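Local coordinates for protein phosphonopyruvate hydrolase (Variovorax sp., PDB 2HJP) that hydrolyses the phosphorus-carbon bond of phosphonopyruvate to give pyruvate and phosphate, with the help of a divalent metal cation such as magnesium, at residues Ala106-Asp111 and Val151-Val156. Residues are numbered along the deposited sequence; the frame is centred on the assembly and turned at random.
With PPR (phosphonopyruvate), chain G.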
# COMPACT_ATOMS: atom_id res chain seq x y z
N ALA A 106 -3.73 15.84 -15.03
CA ALA A 106 -3.85 15.22 -16.36
C ALA A 106 -3.36 13.80 -16.29
O ALA A 106 -2.61 13.43 -15.36
CB ALA A 106 -2.96 15.97 -17.36
N ILE A 107 -3.78 13.01 -17.29
CA ILE A 107 -3.29 11.66 -17.47
C ILE A 107 -2.96 11.61 -18.95
O ILE A 107 -3.49 12.37 -19.75
CB ILE A 107 -4.31 10.56 -17.11
CG1 ILE A 107 -5.71 10.79 -17.74
CG2 ILE A 107 -4.43 10.56 -15.60
CD1 ILE A 107 -5.80 10.46 -19.22
N VAL A 108 -1.99 10.78 -19.27
CA VAL A 108 -1.52 10.48 -20.63
C VAL A 108 -1.76 8.96 -20.74
O VAL A 108 -1.26 8.17 -19.94
CB VAL A 108 -0.01 10.78 -20.83
CG1 VAL A 108 0.49 10.25 -22.27
CG2 VAL A 108 0.19 12.27 -20.73
N MET A 109 -2.49 8.56 -21.78
CA MET A 109 -2.83 7.17 -22.04
C MET A 109 -2.48 6.91 -23.54
O MET A 109 -2.85 7.69 -24.40
CB MET A 109 -4.33 6.93 -21.80
CG MET A 109 -4.73 5.52 -21.96
SD MET A 109 -6.41 5.15 -21.47
CE MET A 109 -7.34 6.43 -22.34
N GLU A 110 -1.73 5.85 -23.81
CA GLU A 110 -1.29 5.52 -25.19
C GLU A 110 -2.11 4.42 -25.84
O GLU A 110 -2.76 3.60 -25.16
CB GLU A 110 0.19 5.09 -25.16
CG GLU A 110 0.38 3.82 -24.30
CD GLU A 110 1.71 3.82 -23.52
OE1 GLU A 110 2.29 2.75 -23.35
OE2 GLU A 110 2.18 4.91 -23.11
N ASP A 111 -2.06 4.37 -27.17
CA ASP A 111 -2.88 3.38 -27.88
C ASP A 111 -2.20 2.04 -28.20
O ASP A 111 -2.60 1.32 -29.14
CB ASP A 111 -3.48 4.00 -29.16
CG ASP A 111 -2.43 4.61 -30.08
OD1 ASP A 111 -1.22 4.49 -29.79
OD2 ASP A 111 -2.81 5.23 -31.09
N VAL A 151 -7.25 17.25 -17.49
CA VAL A 151 -6.87 17.05 -18.87
C VAL A 151 -6.60 15.63 -19.30
O VAL A 151 -5.81 14.95 -18.67
CB VAL A 151 -5.58 17.92 -19.12
CG1 VAL A 151 -5.01 17.68 -20.48
CG2 VAL A 151 -5.95 19.37 -18.89
N VAL A 152 -7.21 15.22 -20.41
CA VAL A 152 -6.96 13.89 -20.91
C VAL A 152 -6.15 13.97 -22.19
O VAL A 152 -6.60 14.51 -23.20
CB VAL A 152 -8.30 13.20 -21.17
CG1 VAL A 152 -8.07 11.85 -21.87
CG2 VAL A 152 -9.08 13.11 -19.86
N ILE A 153 -4.96 13.39 -22.14
CA ILE A 153 -3.99 13.41 -23.23
C ILE A 153 -3.87 12.05 -23.83
O ILE A 153 -3.60 11.07 -23.14
CB ILE A 153 -2.58 13.87 -22.70
CG1 ILE A 153 -2.72 15.25 -22.02
CG2 ILE A 153 -1.52 13.99 -23.86
CD1 ILE A 153 -1.54 15.66 -21.14
N ALA A 154 -4.09 11.98 -25.16
CA ALA A 154 -3.98 10.72 -25.85
C ALA A 154 -2.61 10.67 -26.53
O ALA A 154 -2.22 11.56 -27.31
CB ALA A 154 -5.08 10.61 -26.91
N ARG A 155 -1.93 9.58 -26.29
CA ARG A 155 -0.64 9.37 -26.89
C ARG A 155 -0.72 8.43 -28.06
O ARG A 155 -1.23 7.30 -27.95
CB ARG A 155 0.33 8.90 -25.81
CG ARG A 155 1.61 8.28 -26.34
CD ARG A 155 2.60 7.98 -25.16
NE ARG A 155 3.60 6.99 -25.56
CZ ARG A 155 4.72 6.68 -24.89
NH1 ARG A 155 5.01 7.31 -23.77
NH2 ARG A 155 5.52 5.69 -25.33
N VAL A 156 -0.26 8.91 -29.20
CA VAL A 156 -0.31 8.17 -30.47
C VAL A 156 1.05 7.51 -30.73
O VAL A 156 2.05 8.20 -30.90
CB VAL A 156 -0.66 9.19 -31.65
CG1 VAL A 156 -0.48 8.51 -33.02
CG2 VAL A 156 -2.08 9.74 -31.47
C1 PPR G . 7.55 7.71 -19.61
O1 PPR G . 8.34 8.67 -19.22
O2' PPR G . 7.21 6.78 -18.92
C2 PPR G . 7.06 7.85 -21.02
C3 PPR G . 7.71 8.39 -22.09
O2 PPR G . 5.84 7.35 -21.19
P PPR G . 8.79 7.08 -22.84
O1P PPR G . 7.78 6.00 -23.33
O2P PPR G . 9.73 6.60 -21.70
O3P PPR G . 9.43 7.73 -23.97
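Five backbone hydrogen bonds knit Ile107, Met109 and Asp111 to Val151, Ile153 and Arg155, joining the fourth and fifth strands of a parallel, closed eight-stranded barrel, the TIM-barrel scaffold of the PEP mutase/isocitrate lyase superfamily. Ile107 and Met109 each use both N and O, and the straightest link, at 173°, runs from Arg155 N to Met109 O (2.8 Å). Asp111 N closes the ladder on Arg155 O, while the Asp111 carboxylate turns to Tyr175 and to the backbone of Glu157.

Apolar contacts line both faces of the pair. Inside the barrel, Val108 CG2 meets Ile153 CB at 3.8 Å, Ala106 CB reaches the CD1 tip of Ile153, and Leu184 of the next strand packs on Val108 and Ile153. On the outer face Ile107 CD1 lies alongside Val152 CG1 (3.8 Å), while helix 131-144 covers Met109 and Ala154.

Charged side chains meet at the C-terminal end of the strands. Arg155 leaves the backbone with CG anti to N (chi1 164°) and stays extended to NE, its CG passing 3.7 Å from Glu110 CB. Glu110 runs beside it and bends so that OE2 sits over one guanidinium face, 3.5 Å from Arg155 NE, a purely electrostatic salt bridge; Glu157 pairs with NE as well. At the far end NH1 and NH2 both donate to phosphonopyruvate O1P, at 3.1 and 3.0 Å from that oxygen, and NH1 adds a weak bond to O2. A leucine in place of Arg155 would probably leave the phosphonate oxygen O1P without this two-pronged grip and Glu110 without this cationic partner. The chemistry is thus that of a barrel mouth: the carboxylates of Glu110 and Glu157 probably steady a cation that, with His186 and Arg188, holds the anionic substrate.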